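Local coordinates for elongin-C (Saccharomyces cerevisiae, PDB 5ZB2), which serves as the linker protein of a CRL3 E3 ubiquitin ligase that polyubiquitylates an RNA polymerase II subunit for proteolysis and acts in global genomic repair, at residues V62-L65 against N66-K70. Numbering follows the deposited sequence.
Sequences VEYL and NYNLK
Tyr64 leans over the next turn of its helix to meet Tyr67 and Asn68, three and four residues on, within helix 55-71 of the BTB/POZ fold of this SKP1-family protein. Its phenol OH accepts a bent hydrogen bond from Asn68 ND2 at 3.1 Å. The phenolic oxygen lies almost in the amide plane of Asn68, while ring and amide are turned 61° against each other. With CG of Asn68 opposite its backbone N (chi1 -174°), ND2 is carried to the phenol OH, and CB of Asn68 comes over one face of the Tyr64 ring. The same OH is also hydrogen-bonded to the backbone O of Ser6 of the RAD7 chain, so the phenol ties this helix to its partner subunit. Tyr67 meets Tyr64 obliquely, CD2 of Tyr67 standing 3.9 Å from CD1 of Tyr64, with the ring planes at 41°. Phe84 packs edge-to-face with Tyr64 and also meets the Tyr67 ring, whose OH is hydrogen-bonded to Pro82 O. A leucine in place of Tyr64 would probably leave both Asn68 ND2 and Ser6 O of RAD7 without this hydroxyl partner and set the Asn68 amide freer to turn. One turn apart, Val62 and Asn66 lie side by side, pointing the same way; CG of Asn66, anti to its carbonyl carbon, turns the amide back until ND2 is 3.6 Å from Val62 CG1. Asn66 also touches Ala36 of helix 34-37, and Leu65 packs on Ile103. Along the backbone, Asn68 N donates a bent bond to Tyr64 O and a weak one to Leu65 O, which accepts a nearly straight bond from Leu69 N at 3.0 Å.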
ATOM      1  N   VAL B  62       0.294 -38.773 -16.576  1.00 68.92           N
ATOM      2  CA  VAL B  62       0.944 -40.076 -16.705  1.00 68.83           C
ATOM      3  C   VAL B  62       2.437 -39.895 -16.936  1.00 67.96           C
ATOM      4  O   VAL B  62       3.261 -40.634 -16.382  1.00 67.65           O
ATOM      5  CB  VAL B  62       0.292 -40.890 -17.839  1.00 72.47           C
ATOM      6  CG1 VAL B  62       0.964 -42.251 -17.978  1.00 81.85           C
ATOM      7  CG2 VAL B  62      -1.200 -41.063 -17.587  1.00 75.85           C
ATOM      8  N   GLU B  63       2.810 -38.908 -17.753  1.00 68.26           N
ATOM      9  CA  GLU B  63       4.225 -38.646 -17.995  1.00 69.49           C
ATOM     10  C   GLU B  63       4.953 -38.326 -16.695  1.00 67.09           C
ATOM     11  O   GLU B  63       6.107 -38.729 -16.507  1.00 67.14           O
ATOM     12  CB  GLU B  63       4.381 -37.505 -19.002  1.00 70.56           C
ATOM     13  CG  GLU B  63       5.828 -37.208 -19.389  1.00 77.36           C
ATOM     14  CD  GLU B  63       5.944 -36.124 -20.448  1.00 78.23           C
ATOM     15  OE1 GLU B  63       4.951 -35.882 -21.168  1.00 77.70           O
ATOM     16  OE2 GLU B  63       7.029 -35.511 -20.555  1.00 71.05           O
ATOM     17  N   TYR B  64       4.295 -37.610 -15.779  1.00 66.26           N
ATOM     18  CA  TYR B  64       4.922 -37.316 -14.494  1.00 65.87           C
ATOM     19  C   TYR B  64       4.998 -38.560 -13.617  1.00 66.00           C
ATOM     20  O   TYR B  64       6.018 -38.799 -12.959  1.00 67.59           O
ATOM     21  CB  TYR B  64       4.168 -36.205 -13.762  1.00 63.20           C
ATOM     22  CG  TYR B  64       4.672 -36.011 -12.349  1.00 60.58           C
ATOM     23  CD1 TYR B  64       5.790 -35.231 -12.092  1.00 61.56           C
ATOM     24  CD2 TYR B  64       4.049 -36.635 -11.276  1.00 59.03           C
ATOM     25  CE1 TYR B  64       6.268 -35.066 -10.805  1.00 59.83           C
ATOM     26  CE2 TYR B  64       4.519 -36.476  -9.986  1.00 58.69           C
ATOM     27  CZ  TYR B  64       5.629 -35.690  -9.756  1.00 58.69           C
ATOM     28  OH  TYR B  64       6.103 -35.528  -8.474  1.00 57.17           O
ATOM     29  N   LEU B  65       3.927 -39.357 -13.579  1.00 66.46           N
ATOM     30  CA  LEU B  65       3.923 -40.553 -12.742  1.00 68.90           C
ATOM     31  C   LEU B  65       5.088 -41.466 -13.094  1.00 71.81           C
ATOM     32  O   LEU B  65       5.868 -41.865 -12.221  1.00 74.57           O
ATOM     33  CB  LEU B  65       2.592 -41.293 -12.890  1.00 71.76           C
ATOM     34  CG  LEU B  65       1.357 -40.582 -12.336  1.00 69.67           C
ATOM     35  CD1 LEU B  65       0.101 -41.363 -12.676  1.00 73.45           C
ATOM     36  CD2 LEU B  65       1.465 -40.386 -10.829  1.00 70.39           C
ATOM     37  N   ASN B  66       5.224 -41.810 -14.377  1.00 70.89           N
ATOM     38  CA  ASN B  66       6.380 -42.587 -14.809  1.00 73.49           C
ATOM     39  C   ASN B  66       7.672 -41.865 -14.453  1.00 74.91           C
ATOM     40  O   ASN B  66       8.604 -42.464 -13.904  1.00 77.35           O
ATOM     41  CB  ASN B  66       6.301 -42.845 -16.314  1.00 72.41           C
ATOM     42  CG  ASN B  66       5.022 -43.550 -16.714  1.00 75.04           C
ATOM     43  OD1 ASN B  66       4.545 -44.441 -16.011  1.00 80.26           O
ATOM     44  ND2 ASN B  66       4.450 -43.146 -17.842  1.00 77.37           N
ATOM     45  N   TYR B  67       7.734 -40.565 -14.747  1.00 73.56           N
ATOM     46  CA  TYR B  67       8.901 -39.771 -14.380  1.00 76.03           C
ATOM     47  C   TYR B  67       9.186 -39.869 -12.886  1.00 76.90           C
ATOM     48  O   TYR B  67      10.350 -39.882 -12.468  1.00 77.08           O
ATOM     49  CB  TYR B  67       8.684 -38.315 -14.793  1.00 76.88           C
ATOM     50  CG  TYR B  67       9.649 -37.336 -14.165  1.00 79.18           C
ATOM     51  CD1 TYR B  67      10.893 -37.096 -14.733  1.00 97.14           C
ATOM     52  CD2 TYR B  67       9.311 -36.643 -13.009  1.00 75.49           C
ATOM     53  CE1 TYR B  67      11.775 -36.198 -14.163  1.00 81.38           C
ATOM     54  CE2 TYR B  67      10.187 -35.745 -12.432  1.00 75.90           C
ATOM     55  CZ  TYR B  67      11.417 -35.525 -13.013  1.00 81.48           C
ATOM     56  OH  TYR B  67      12.294 -34.631 -12.443  1.00 80.06           O
ATOM     57  N   ASN B  68       8.136 -39.947 -12.067  1.00 76.76           N
ATOM     58  CA  ASN B  68       8.327 -39.986 -10.622  1.00 79.60           C
ATOM     59  C   ASN B  68       8.908 -41.324 -10.182  1.00 80.49           C
ATOM     60  O   ASN B  68       9.923 -41.369  -9.478  1.00 83.24           O
ATOM     61  CB  ASN B  68       7.003 -39.715  -9.908  1.00 75.24           C
ATOM     62  CG  ASN B  68       7.165 -39.591  -8.404  1.00 77.19           C
ATOM     63  OD1 ASN B  68       7.384 -40.581  -7.707  1.00 83.45           O
ATOM     64  ND2 ASN B  68       7.057 -38.369  -7.898  1.00 72.37           N
ATOM     65  N   LEU B  69       8.277 -42.428 -10.589  1.00 82.62           N
ATOM     66  CA  LEU B  69       8.755 -43.745 -10.175  1.00 87.53           C
ATOM     67  C   LEU B  69      10.188 -43.988 -10.628  1.00 85.78           C
ATOM     68  O   LEU B  69      10.953 -44.657  -9.926  1.00 89.25           O
ATOM     69  CB  LEU B  69       7.834 -44.837 -10.724  1.00 86.49           C
ATOM     70  CG  LEU B  69       8.233 -46.278 -10.390  1.00 89.02           C
ATOM     71  CD1 LEU B  69       8.248 -46.508  -8.884  1.00 89.61           C
ATOM     72  CD2 LEU B  69       7.297 -47.262 -11.074  1.00 91.94           C
ATOM     73  N   LYS B  70      10.572 -43.454 -11.788  1.00 81.47           N
ATOM     74  CA  LYS B  70      11.923 -43.670 -12.298  1.00 83.15           C
ATOM     75  C   LYS B  70      12.966 -43.095 -11.346  1.00 84.70           C
ATOM     76  O   LYS B  70      13.846 -43.812 -10.860  1.00 86.43           O
ATOM     77  CB  LYS B  70      12.061 -43.053 -13.692  1.00 86.43           C
ATOM     78  CG  LYS B  70      11.353 -43.837 -14.790  1.00101.45           C
ATOM     79  CD  LYS B  70      11.593 -43.228 -16.163  1.00 95.93           C
ATOM     80  CE  LYS B  70      10.880 -44.016 -17.254  1.00102.74           C
ATOM     81  NZ  LYS B  70      11.127 -43.454 -18.614  1.00 94.69           N
TER